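Local coordinates for protein putative phosphosugar isomerase (Silicibacter pomeroyi DSS-3, PDB 3FJ1) that probably binds phosphosugars through its two SIS domains, as in glucosamine-6-phosphate synthase relatives, although its exact reaction is not established, at residues S44-V49 with L71-L76; D85-L90 with G115-L120; I273-A278 with G289-A294; L208-R213 with L258-G263; R8-I13 with M319-A324. All coordinates share one frame; numbering follows the deposited sequence.

Contact 1: S44-V49 with L71-L76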
# COMPACT_ATOMS: atom_id res chain seq x y z
N SER A 44 8.43 -17.88 -12.25
CA SER A 44 7.00 -18.06 -12.04
C SER A 44 6.38 -17.02 -11.12
O SER A 44 5.20 -17.05 -10.87
CB SER A 44 6.72 -19.44 -11.47
OG SER A 44 7.50 -19.68 -10.32
N PHE A 45 7.19 -16.09 -10.65
CA PHE A 45 6.63 -14.97 -9.90
C PHE A 45 7.65 -13.86 -9.76
O PHE A 45 8.83 -14.00 -10.13
CB PHE A 45 5.99 -15.35 -8.54
CG PHE A 45 6.98 -15.71 -7.48
CD1 PHE A 45 7.51 -16.98 -7.41
CD2 PHE A 45 7.36 -14.78 -6.52
CE1 PHE A 45 8.42 -17.34 -6.40
CE2 PHE A 45 8.26 -15.12 -5.52
CZ PHE A 45 8.79 -16.40 -5.46
N VAL A 46 7.12 -12.71 -9.35
CA VAL A 46 7.91 -11.49 -9.27
C VAL A 46 7.83 -10.89 -7.87
O VAL A 46 6.75 -10.88 -7.26
CB VAL A 46 7.40 -10.43 -10.27
CG1 VAL A 46 8.28 -9.18 -10.22
CG2 VAL A 46 7.35 -11.01 -11.71
N ALA A 47 8.95 -10.37 -7.37
CA ALA A 47 8.97 -9.63 -6.11
C ALA A 47 9.48 -8.23 -6.42
O ALA A 47 10.34 -8.09 -7.28
CB ALA A 47 9.87 -10.29 -5.08
N THR A 48 8.91 -7.21 -5.81
CA THR A 48 9.39 -5.85 -6.01
C THR A 48 9.98 -5.31 -4.70
O THR A 48 9.54 -5.69 -3.60
CB THR A 48 8.34 -4.86 -6.56
OG1 THR A 48 7.26 -4.76 -5.62
CG2 THR A 48 7.81 -5.29 -7.98
N VAL A 49 10.97 -4.45 -4.84
CA VAL A 49 11.68 -3.82 -3.74
C VAL A 49 11.85 -2.32 -4.07
O VAL A 49 12.51 -1.95 -5.04
CB VAL A 49 13.09 -4.43 -3.48
CG1 VAL A 49 13.76 -3.78 -2.26
CG2 VAL A 49 12.98 -5.95 -3.32
N LEU A 71 1.88 -13.15 -14.15
CA LEU A 71 2.76 -13.48 -13.04
C LEU A 71 2.35 -12.70 -11.81
O LEU A 71 2.17 -11.49 -11.89
CB LEU A 71 4.23 -13.18 -13.37
CG LEU A 71 4.85 -14.06 -14.47
CD1 LEU A 71 6.29 -13.64 -14.72
CD2 LEU A 71 4.79 -15.55 -14.11
N PRO A 72 2.16 -13.40 -10.69
CA PRO A 72 1.81 -12.71 -9.45
C PRO A 72 3.04 -11.91 -8.95
O PRO A 72 4.20 -12.35 -9.11
CB PRO A 72 1.43 -13.85 -8.52
CG PRO A 72 2.17 -15.02 -9.04
CD PRO A 72 2.28 -14.85 -10.51
N VAL A 73 2.79 -10.75 -8.37
CA VAL A 73 3.85 -9.82 -7.95
C VAL A 73 3.69 -9.50 -6.46
O VAL A 73 2.67 -8.95 -6.02
CB VAL A 73 3.77 -8.52 -8.76
CG1 VAL A 73 4.95 -7.58 -8.42
CG2 VAL A 73 3.74 -8.84 -10.29
N ALA A 74 4.69 -9.88 -5.70
CA ALA A 74 4.71 -9.61 -4.28
C ALA A 74 5.59 -8.41 -3.97
O ALA A 74 6.77 -8.40 -4.33
CB ALA A 74 5.26 -10.83 -3.53
N SER A 75 5.03 -7.41 -3.27
CA SER A 75 5.83 -6.28 -2.78
C SER A 75 6.46 -6.64 -1.43
O SER A 75 5.76 -6.88 -0.44
CB SER A 75 4.95 -5.03 -2.61
OG SER A 75 5.62 -4.00 -1.93
N LEU A 76 7.79 -6.70 -1.42
CA LEU A 76 8.53 -7.07 -0.24
C LEU A 76 8.92 -5.90 0.64
O LEU A 76 9.65 -5.00 0.22
CB LEU A 76 9.81 -7.83 -0.65
CG LEU A 76 9.71 -9.18 -1.37
CD1 LEU A 76 11.14 -9.74 -1.69
CD2 LEU A 76 8.85 -10.17 -0.59
O HOH W 1 7.58 -2.93 -3.49
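Val46 and Val73 are paired neighbours on two parallel strands, 45-49 and 73-75, which belong to one beta-alpha-beta unit of the N-terminal SIS domain. Four backbone hydrogen bonds join the segments. Val46 works in both directions, its N giving to Pro72 O at 3.0 Å and its O taking Ala74 N at 2.8 Å; Thr48 does the same with Ala74 O and Leu76 N. The tight part lies on the face carrying Val46, Val73 and Thr48. The two valines stand side by side and point the same way, Val46 CB 4.0 Å from Val73 CG2, while Thr48 CG2 comes across at about a right angle to meet Val73 CG1 at 3.7 Å. With CG1 of Val46 anti to the backbone N (chi1 -177°), CG2 lies beside that N and reaches back to Leu71 CD1. On the other face Ala47 CB touches Leu76 CD1 at 3.7 Å. Toward exposed Ser75 the valine face loosens: Thr48 OG1 and Ser75 OG are 4.1 Å apart and share a water. Helix 53-69, the crossover of the unit, covers the valine face, with Ser62 and Ala65 against Val73, and Leu76 leans on Met110 of helix 105-116. Strand 93-99 hydrogen-bonds to the far edge of 45-49, and beyond 73-75 the second subunit packs its own Val73 on Ala74.

Contact 2: D85-L90 with G115-L120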
# COMPACT_ATOMS: atom_id res chain seq x y z
N ASP A 85 16.24 -10.11 8.79
CA ASP A 85 17.10 -10.98 7.98
C ASP A 85 16.46 -12.36 7.80
O ASP A 85 17.11 -13.38 8.05
CB ASP A 85 18.50 -11.10 8.59
CG ASP A 85 19.51 -11.73 7.66
OD1 ASP A 85 19.32 -11.69 6.42
OD2 ASP A 85 20.51 -12.24 8.20
N ALA A 86 15.20 -12.39 7.39
CA ALA A 86 14.49 -13.62 7.17
C ALA A 86 15.00 -14.29 5.89
O ALA A 86 15.45 -13.63 4.92
CB ALA A 86 12.95 -13.37 7.10
N ARG A 87 14.93 -15.62 5.91
CA ARG A 87 15.26 -16.43 4.75
C ARG A 87 13.96 -16.69 4.00
O ARG A 87 13.06 -17.34 4.54
CB ARG A 87 15.87 -17.76 5.20
CG ARG A 87 17.23 -17.56 5.81
CD ARG A 87 18.31 -17.50 4.76
NE ARG A 87 19.59 -17.12 5.35
CZ ARG A 87 20.78 -17.40 4.81
NH1 ARG A 87 20.87 -18.10 3.68
NH2 ARG A 87 21.88 -17.01 5.42
N LEU A 88 13.86 -16.15 2.79
CA LEU A 88 12.69 -16.33 1.94
C LEU A 88 12.95 -17.40 0.87
O LEU A 88 14.10 -17.72 0.56
CB LEU A 88 12.29 -15.00 1.28
CG LEU A 88 11.89 -13.85 2.24
CD1 LEU A 88 11.41 -12.66 1.46
CD2 LEU A 88 10.80 -14.32 3.18
N ARG A 89 11.86 -17.97 0.37
CA ARG A 89 11.92 -18.95 -0.71
C ARG A 89 11.67 -18.18 -1.99
O ARG A 89 10.53 -17.91 -2.36
CB ARG A 89 10.88 -20.04 -0.48
CG ARG A 89 11.25 -20.82 0.76
CD ARG A 89 10.14 -21.71 1.30
NE ARG A 89 9.61 -22.63 0.30
CZ ARG A 89 8.88 -23.71 0.58
NH1 ARG A 89 8.63 -24.05 1.84
NH2 ARG A 89 8.45 -24.47 -0.41
N LEU A 90 12.77 -17.80 -2.66
CA LEU A 90 12.69 -16.98 -3.87
C LEU A 90 13.29 -17.61 -5.14
O LEU A 90 13.51 -16.91 -6.14
CB LEU A 90 13.29 -15.59 -3.60
CG LEU A 90 12.54 -14.75 -2.56
CD1 LEU A 90 13.31 -13.44 -2.25
CD2 LEU A 90 11.16 -14.43 -3.06
N GLY A 115 18.55 -12.16 -3.78
CA GLY A 115 19.55 -12.91 -4.57
C GLY A 115 20.09 -14.10 -3.80
O GLY A 115 20.14 -15.21 -4.31
N ARG A 116 20.49 -13.86 -2.55
CA ARG A 116 20.94 -14.93 -1.67
C ARG A 116 19.89 -16.05 -1.60
O ARG A 116 20.22 -17.23 -1.62
CB ARG A 116 21.17 -14.35 -0.26
CG ARG A 116 21.64 -15.36 0.84
CD ARG A 116 21.40 -14.83 2.24
NE ARG A 116 19.98 -14.73 2.57
CZ ARG A 116 19.50 -14.10 3.65
NH1 ARG A 116 20.32 -13.52 4.50
NH2 ARG A 116 18.20 -14.02 3.87
N ASP A 117 18.62 -15.66 -1.55
CA ASP A 117 17.50 -16.59 -1.43
C ASP A 117 16.90 -17.12 -2.74
O ASP A 117 15.79 -17.73 -2.72
CB ASP A 117 16.46 -15.97 -0.52
CG ASP A 117 16.97 -15.76 0.89
OD1 ASP A 117 18.00 -16.36 1.26
OD2 ASP A 117 16.34 -14.96 1.63
N GLY A 118 17.63 -16.93 -3.83
CA GLY A 118 17.32 -17.55 -5.13
C GLY A 118 16.81 -16.74 -6.28
O GLY A 118 16.68 -17.28 -7.38
N ALA A 119 16.48 -15.47 -6.04
CA ALA A 119 15.86 -14.64 -7.07
C ALA A 119 16.89 -14.14 -8.07
O ALA A 119 18.09 -14.04 -7.75
CB ALA A 119 15.14 -13.43 -6.45
N LEU A 120 16.41 -13.85 -9.28
CA LEU A 120 17.18 -13.17 -10.32
C LEU A 120 16.90 -11.70 -10.06
O LEU A 120 15.79 -11.22 -10.29
CB LEU A 120 16.73 -13.56 -11.74
CG LEU A 120 17.40 -12.82 -12.90
CD1 LEU A 120 18.88 -13.16 -12.95
CD2 LEU A 120 16.75 -13.15 -14.24
O HOH W 2 18.85 -18.80 1.63
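A Schellman motif with Gly118 as its C-prime residue ends helix 105-116, and a salt-bridge network of Asp85, Arg116 and Asp117 ties this helix end to the loop before strand 93-99. Arg116 grips Asp117 side-on, NE to OD1 and NH2 to OD2, and turns NH1 to Asp85 OD1 at 2.8 Å, which also accepts from Asn113. Both carboxylates lie at the edge of the guanidinium, and the bend of the Arg116 chain at chi3 (67°) helps turn that edge to the loop. Over one face lies the guanidinium of Arg87, stacked almost exactly parallel with centres 3.7 Å apart; the carboxylates around Arg116 probably offset the repulsion between the two cations. Asp117 also holds the loop backbone. Its OD2 takes Leu88 N at 3.0 Å from above the carboxylate plane, on the face opposite Arg116 NH2, and its carbonyl O accepts Leu90 N. Gly118 has positive phi, where a CB would jam against the preceding carbonyl O as well as the Leu90 carbonyl carbon, and Ala119 CB lies 4.0 Å from Leu90 CB. A water accepts from Arg87 NH1 at 3.0 Å and donates to Asp117 OD1 at 2.6 Å.

Contact 3: I273-A278 with G289-A294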
# COMPACT_ATOMS: atom_id res chain seq x y z
N ILE A 273 -18.04 6.07 -11.46
CA ILE A 273 -17.88 6.59 -10.09
C ILE A 273 -17.65 8.11 -10.12
O ILE A 273 -18.17 8.82 -9.27
CB ILE A 273 -16.75 5.88 -9.33
CG1 ILE A 273 -17.14 4.42 -9.09
CG2 ILE A 273 -16.42 6.64 -8.01
CD1 ILE A 273 -18.25 4.22 -8.08
N ALA A 274 -16.88 8.59 -11.10
CA ALA A 274 -16.60 10.02 -11.21
C ALA A 274 -17.93 10.75 -11.36
O ALA A 274 -18.20 11.76 -10.69
CB ALA A 274 -15.66 10.29 -12.40
N ASP A 275 -18.79 10.23 -12.23
CA ASP A 275 -20.11 10.82 -12.42
C ASP A 275 -21.00 10.76 -11.16
O ASP A 275 -21.69 11.73 -10.88
CB ASP A 275 -20.81 10.19 -13.63
CG ASP A 275 -20.29 10.74 -14.96
OD1 ASP A 275 -19.64 11.79 -14.99
OD2 ASP A 275 -20.57 10.13 -16.01
N GLN A 276 -20.96 9.64 -10.42
CA GLN A 276 -21.76 9.47 -9.20
C GLN A 276 -21.38 10.51 -8.15
O GLN A 276 -22.25 11.10 -7.48
CB GLN A 276 -21.57 8.07 -8.60
CG GLN A 276 -22.30 6.95 -9.32
CD GLN A 276 -22.01 5.59 -8.71
OE1 GLN A 276 -21.84 5.47 -7.48
NE2 GLN A 276 -21.90 4.56 -9.56
N ILE A 277 -20.07 10.73 -8.05
CA ILE A 277 -19.51 11.72 -7.14
C ILE A 277 -19.99 13.14 -7.56
O ILE A 277 -20.49 13.92 -6.72
CB ILE A 277 -17.98 11.62 -7.04
CG1 ILE A 277 -17.56 10.26 -6.45
CG2 ILE A 277 -17.43 12.77 -6.20
CD1 ILE A 277 -16.10 9.98 -6.61
N ALA A 278 -19.88 13.45 -8.86
CA ALA A 278 -20.34 14.74 -9.40
C ALA A 278 -21.85 14.94 -9.19
O ALA A 278 -22.31 16.06 -8.96
CB ALA A 278 -19.99 14.84 -10.90
N GLY A 289 -13.38 10.85 -21.96
CA GLY A 289 -14.54 11.36 -22.64
C GLY A 289 -15.81 10.67 -22.20
O GLY A 289 -16.90 11.14 -22.53
N ARG A 290 -15.68 9.60 -21.44
CA ARG A 290 -16.83 8.80 -21.00
C ARG A 290 -17.68 9.41 -19.89
O ARG A 290 -18.80 8.96 -19.69
CB ARG A 290 -16.39 7.42 -20.55
CG ARG A 290 -15.72 6.61 -21.60
CD ARG A 290 -15.56 5.21 -21.11
NE ARG A 290 -16.84 4.52 -21.24
CZ ARG A 290 -17.07 3.49 -22.04
NH1 ARG A 290 -16.10 2.90 -22.73
NH2 ARG A 290 -18.29 2.98 -22.08
N VAL A 291 -17.16 10.39 -19.16
CA VAL A 291 -17.94 11.04 -18.12
C VAL A 291 -18.95 11.99 -18.76
O VAL A 291 -18.63 12.69 -19.74
CB VAL A 291 -17.08 11.83 -17.11
CG1 VAL A 291 -16.28 10.85 -16.23
CG2 VAL A 291 -16.19 12.82 -17.81
N THR A 292 -20.15 12.01 -18.19
CA THR A 292 -21.26 12.81 -18.68
C THR A 292 -21.66 13.91 -17.70
O THR A 292 -22.36 14.85 -18.08
CB THR A 292 -22.44 11.89 -19.00
OG1 THR A 292 -23.04 11.43 -17.80
CG2 THR A 292 -21.95 10.67 -19.78
N ARG A 293 -21.20 13.80 -16.44
CA ARG A 293 -21.48 14.76 -15.37
C ARG A 293 -20.15 15.39 -14.91
O ARG A 293 -19.99 16.60 -14.88
CB ARG A 293 -22.14 13.99 -14.21
CG ARG A 293 -22.73 14.83 -13.08
CD ARG A 293 -24.21 15.10 -13.29
NE ARG A 293 -25.03 13.92 -13.00
CZ ARG A 293 -26.35 13.87 -13.10
NH1 ARG A 293 -27.02 14.95 -13.50
NH2 ARG A 293 -27.01 12.76 -12.81
N ALA A 294 -19.19 14.55 -14.53
CA ALA A 294 -17.87 15.03 -14.16
C ALA A 294 -17.27 15.75 -15.38
O ALA A 294 -17.65 15.45 -16.53
CB ALA A 294 -16.95 13.84 -13.72
O HOH W 3 -19.77 7.28 -17.41
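Asp275 and the backbone of Thr292, Arg293 and Ala294 join helix 267-279 to the loop between strands 284-286 and 295-296 of the C-terminal SIS domain's parallel sheet. Hydrogen bonds to the carboxylate dominate. Thr292 N meets OD2 of Asp275 at 2.9 Å on the syn side, in a nearly straight bond of 171°. The other oxygen, OD1, takes two consecutive amides from one face of the carboxylate: Arg293 N, from well above the plane, and Ala294 N at 2.8 Å, nearly in line with the C-O bond. Three backbone N-H groups should thus restrict the rotation of the carboxylate and would be expected to favour its charged form. The hydroxyl of Thr292 adds a weak bond to OD2. A chi1 of -78° keeps CG of Asp275 beside its own backbone N, and this brings the carboxylate from the flank of the helix to the loop.

Apolar contacts lie beside this polar centre. Ala274 CB rests against Val291 CG1 at 3.9 Å and Ala294 CB at 4.0 Å, and all three residues also pack on strand 284-286. One turn later, Ala278 CB approaches Ala294 CB at 4.3 Å.

The last kind of link is through solvent: one water donates both to Asp275 OD2, at 3.3 Å, and to Arg290 O, at 3.0 Å.

Contact 4: L208-R213 with L258-G263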
# COMPACT_ATOMS: atom_id res chain seq x y z
N LEU A 208 -6.60 18.01 -2.44
CA LEU A 208 -6.95 17.27 -3.64
C LEU A 208 -7.17 15.80 -3.38
O LEU A 208 -6.39 15.19 -2.68
CB LEU A 208 -5.83 17.44 -4.65
CG LEU A 208 -5.96 16.67 -5.97
CD1 LEU A 208 -7.10 17.26 -6.81
CD2 LEU A 208 -4.63 16.65 -6.73
N PHE A 209 -8.23 15.24 -3.98
CA PHE A 209 -8.43 13.81 -3.99
C PHE A 209 -8.16 13.27 -5.40
O PHE A 209 -8.62 13.83 -6.38
CB PHE A 209 -9.84 13.42 -3.54
CG PHE A 209 -10.15 13.84 -2.13
CD1 PHE A 209 -9.50 13.24 -1.08
CD2 PHE A 209 -11.12 14.80 -1.88
CE1 PHE A 209 -9.80 13.60 0.24
CE2 PHE A 209 -11.42 15.18 -0.58
CZ PHE A 209 -10.74 14.57 0.48
N THR A 210 -7.30 12.27 -5.49
CA THR A 210 -7.03 11.59 -6.76
C THR A 210 -7.64 10.19 -6.72
O THR A 210 -7.71 9.55 -5.66
CB THR A 210 -5.53 11.53 -7.07
OG1 THR A 210 -4.85 10.83 -6.01
CG2 THR A 210 -4.98 12.98 -7.19
N LEU A 211 -8.12 9.74 -7.88
CA LEU A 211 -8.69 8.42 -8.02
C LEU A 211 -8.03 7.67 -9.17
O LEU A 211 -7.56 8.25 -10.15
CB LEU A 211 -10.20 8.48 -8.31
CG LEU A 211 -11.11 9.28 -7.39
CD1 LEU A 211 -12.60 9.16 -7.89
CD2 LEU A 211 -10.99 8.83 -5.96
N GLY A 212 -8.02 6.36 -9.03
CA GLY A 212 -7.55 5.46 -10.06
C GLY A 212 -8.34 4.16 -9.94
O GLY A 212 -9.03 3.94 -8.97
N ARG A 213 -8.25 3.32 -10.95
CA ARG A 213 -8.89 2.02 -10.93
C ARG A 213 -8.02 1.08 -11.76
O ARG A 213 -7.76 1.36 -12.92
CB ARG A 213 -10.32 2.11 -11.47
CG ARG A 213 -11.12 0.80 -11.51
CD ARG A 213 -11.27 0.18 -10.11
NE ARG A 213 -12.28 -0.89 -10.06
CZ ARG A 213 -12.29 -1.84 -9.12
NH1 ARG A 213 -11.33 -1.89 -8.21
NH2 ARG A 213 -13.22 -2.78 -9.11
N LEU A 258 -9.91 14.28 -8.83
CA LEU A 258 -9.33 14.05 -10.13
C LEU A 258 -9.28 12.55 -10.42
O LEU A 258 -8.53 11.82 -9.76
CB LEU A 258 -7.92 14.62 -10.15
CG LEU A 258 -7.23 14.90 -11.48
CD1 LEU A 258 -5.81 15.41 -11.21
CD2 LEU A 258 -7.25 13.77 -12.50
N GLY A 259 -10.05 12.10 -11.40
CA GLY A 259 -10.08 10.70 -11.78
C GLY A 259 -9.12 10.38 -12.92
O GLY A 259 -9.29 10.87 -14.04
N PHE A 260 -8.10 9.57 -12.60
CA PHE A 260 -7.13 9.07 -13.57
C PHE A 260 -7.72 7.88 -14.30
O PHE A 260 -7.83 6.78 -13.74
CB PHE A 260 -5.81 8.71 -12.89
CG PHE A 260 -5.00 9.93 -12.48
CD1 PHE A 260 -4.20 10.55 -13.39
CD2 PHE A 260 -5.07 10.45 -11.19
CE1 PHE A 260 -3.45 11.67 -13.03
CE2 PHE A 260 -4.32 11.54 -10.82
CZ PHE A 260 -3.52 12.15 -11.72
N ALA A 261 -8.14 8.12 -15.54
CA ALA A 261 -8.69 7.08 -16.43
C ALA A 261 -7.79 6.82 -17.65
O ALA A 261 -7.53 7.74 -18.42
CB ALA A 261 -10.11 7.47 -16.90
N ALA A 262 -7.29 5.59 -17.78
CA ALA A 262 -6.56 5.16 -18.94
C ALA A 262 -7.57 4.56 -19.91
O ALA A 262 -8.69 4.23 -19.52
CB ALA A 262 -5.50 4.09 -18.54
N GLY A 263 -7.17 4.42 -21.18
CA GLY A 263 -8.01 3.77 -22.20
C GLY A 263 -7.87 2.26 -22.09
O GLY A 263 -7.29 1.60 -22.96
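Phe260 and Leu211 meet where strand 257-259 runs parallel to strand 208-212 in the middle of the C-terminal SIS domain's sheet. Three short backbone hydrogen bonds form the first shell: Leu258 N to Phe209 O, Leu211 N to Leu258 O and Phe260 N to Leu211 O, each 2.8 Å. Around the last of them the Phe260 side chain folds back toward strand 208-212. At a chi1 of -74° the ring turns an edge to the strand, and CE2 touches Thr210 CB at 3.9 Å while Leu211 O also lies near the ring plane. Leu258 CD2 from the same segment sits over the centre of one ring face, 4.0 Å above the plane. Farther out, Val219, Ser220 and Ala223 of helix 217-231 and Leu312 of helix 308-326 pack on Phe260. Ser216 OG bonds to Phe260 O and Arg213 N. An alanine in place of Phe260 would keep the backbone bond but would probably leave a gap between Thr210, Leu258 and the two helices. Backbone bonds thus hold the strands together, and mostly apolar packing of Phe260 joins them to the helices, with the buried Thr210 hydroxyl satisfied by Ser220 O.

Contact 5: R8-I13 with M319-A324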
# COMPACT_ATOMS: atom_id res chain seq x y z
N ARG A 8 12.73 24.75 -11.93
CA ARG A 8 13.45 23.51 -12.18
C ARG A 8 12.44 22.40 -12.48
O ARG A 8 12.68 21.54 -13.32
CB ARG A 8 14.35 23.16 -10.99
CG ARG A 8 15.31 21.99 -11.23
CD ARG A 8 16.25 22.24 -12.42
NE ARG A 8 17.29 23.21 -12.11
CZ ARG A 8 18.09 23.78 -13.01
NH1 ARG A 8 17.95 23.49 -14.30
NH2 ARG A 8 19.01 24.66 -12.61
N MSE A 9 11.31 22.42 -11.79
CA MSE A 9 10.27 21.41 -12.02
C MSE A 9 9.83 21.46 -13.47
O MSE A 9 9.73 20.43 -14.13
CB MSE A 9 9.08 21.63 -11.10
CG MSE A 9 8.02 20.58 -11.26
SE MSE A 9 6.58 20.80 -9.96
CE MSE A 9 5.40 19.34 -10.54
N ARG A 10 9.56 22.66 -13.98
CA ARG A 10 9.14 22.80 -15.38
C ARG A 10 10.24 22.39 -16.36
O ARG A 10 9.95 21.76 -17.36
CB ARG A 10 8.67 24.22 -15.71
CG ARG A 10 8.07 24.35 -17.12
CD ARG A 10 6.73 23.59 -17.27
NE ARG A 10 6.64 22.90 -18.55
CZ ARG A 10 5.59 22.19 -18.95
NH1 ARG A 10 4.48 22.16 -18.22
NH2 ARG A 10 5.61 21.58 -20.11
N ARG A 11 11.48 22.76 -16.08
CA ARG A 11 12.60 22.38 -16.94
C ARG A 11 12.61 20.85 -17.08
O ARG A 11 12.79 20.31 -18.15
CB ARG A 11 13.94 22.77 -16.32
CG ARG A 11 14.25 24.25 -16.20
CD ARG A 11 14.70 24.80 -17.48
NE ARG A 11 15.08 26.21 -17.39
CZ ARG A 11 15.17 27.01 -18.45
NH1 ARG A 11 14.87 26.55 -19.65
NH2 ARG A 11 15.51 28.29 -18.28
N GLU A 12 12.39 20.18 -15.96
CA GLU A 12 12.51 18.75 -16.00
C GLU A 12 11.30 18.11 -16.69
O GLU A 12 11.47 17.15 -17.44
CB GLU A 12 12.97 18.22 -14.65
CG GLU A 12 14.40 18.75 -14.40
CD GLU A 12 15.01 18.45 -13.05
OE1 GLU A 12 14.48 17.61 -12.30
OE2 GLU A 12 16.09 19.03 -12.77
N ILE A 13 10.10 18.68 -16.53
CA ILE A 13 8.93 18.22 -17.27
C ILE A 13 9.16 18.38 -18.79
O ILE A 13 8.79 17.48 -19.57
CB ILE A 13 7.64 18.98 -16.84
CG1 ILE A 13 7.25 18.63 -15.40
CG2 ILE A 13 6.49 18.66 -17.79
CD1 ILE A 13 6.21 19.60 -14.77
N MSE A 319 0.13 20.44 -14.70
CA MSE A 319 -0.89 21.18 -13.94
C MSE A 319 -0.34 21.69 -12.59
O MSE A 319 -0.46 22.89 -12.26
CB MSE A 319 -2.15 20.33 -13.74
CG MSE A 319 -3.32 21.02 -13.05
SE MSE A 319 -3.13 21.10 -11.10
CE MSE A 319 -3.53 19.21 -10.73
N VAL A 320 0.32 20.79 -11.86
CA VAL A 320 0.88 21.13 -10.53
C VAL A 320 1.95 22.23 -10.64
O VAL A 320 1.94 23.18 -9.86
CB VAL A 320 1.44 19.88 -9.81
CG1 VAL A 320 2.26 20.25 -8.54
CG2 VAL A 320 0.27 18.91 -9.44
N GLU A 321 2.83 22.14 -11.62
CA GLU A 321 3.86 23.17 -11.77
C GLU A 321 3.20 24.52 -12.07
O GLU A 321 3.62 25.55 -11.52
CB GLU A 321 4.88 22.77 -12.83
CG GLU A 321 6.11 23.66 -12.89
CD GLU A 321 5.91 25.02 -13.54
OE1 GLU A 321 5.05 25.18 -14.48
OE2 GLU A 321 6.67 25.94 -13.14
N ALA A 322 2.21 24.54 -12.96
CA ALA A 322 1.53 25.78 -13.30
C ALA A 322 0.81 26.34 -12.06
O ALA A 322 0.80 27.54 -11.84
CB ALA A 322 0.54 25.56 -14.44
N PHE A 323 0.16 25.46 -11.30
CA PHE A 323 -0.56 25.84 -10.09
C PHE A 323 0.38 26.53 -9.10
O PHE A 323 0.06 27.60 -8.53
CB PHE A 323 -1.16 24.60 -9.44
CG PHE A 323 -1.80 24.88 -8.12
CD1 PHE A 323 -3.04 25.48 -8.05
CD2 PHE A 323 -1.16 24.57 -6.94
CE1 PHE A 323 -3.64 25.77 -6.80
CE2 PHE A 323 -1.76 24.87 -5.68
CZ PHE A 323 -2.99 25.44 -5.64
N ALA A 324 1.53 25.91 -8.87
CA ALA A 324 2.47 26.44 -7.91
C ALA A 324 3.12 27.74 -8.39
O ALA A 324 3.17 28.72 -7.62
CB ALA A 324 3.57 25.39 -7.58
O HOH W 4 3.39 23.74 -16.05
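Glu321 lies across Arg10 and beside selenomethionine Met9, where helices 8-41 and 308-326 meet antiparallel at 155°, their local axes 9.8 Å apart. Its bent conformation shapes much of the contact. The chain first runs out anti to the backbone N (chi1 -170°), then bends at chi2 (-76°) and lays the carboxylate group over the base of Arg10, CD 3.6 Å from Arg10 CB. Met9 is fully extended and slides past Glu321 in the opposite direction, so that its selenium lies 3.9 Å from Glu321 CB and its CE methyl ends 3.8 Å from Val320 CG1. Ile13 CD1 reaches the same Glu321 CB at 3.9 Å. Arg10, bent at chi2 and chi3, carries its guanidinium past the carboxylate, the two planes nearly perpendicular and NH1 4.8 Å from OE1. One water closes that interval, accepting from Arg10 NH1 and donating to Glu321 OE1 at 2.7 Å. The guanidinium, with Ile13 CG2 over one face, finds its salt bridge in Asp14, and Glu321 OE2 accepts from Thr7 OG1. A leucine in place of Glu321 would probably leave the bridging water and Thr7 OG1 without their carboxylate acceptor. Helix 217-231 packs against the junction, its Thr230 touching both Met9 and Val320, and helix 196-204 packs on the far side of 308-326 through Met319 and Phe323.

From the N terminus, helix 8-41 opens the widest loop, which contact 5 closes only at helix 308-326, so the other four contacts lie within its span and the start of the chain is tied to the C-terminal SIS domain. Contacts 1 and 2 then follow in series in the N-terminal SIS domain; they touch through Leu76 with Leu88, and both meet the second subunit. In the second domain contact 4 closes before contact 3 opens, and Ile277 packs on Leu211 between them. None of the loops cross. Contacts 2 and 3, centres about 46 Å apart, lie on opposite sides of the chain's centre.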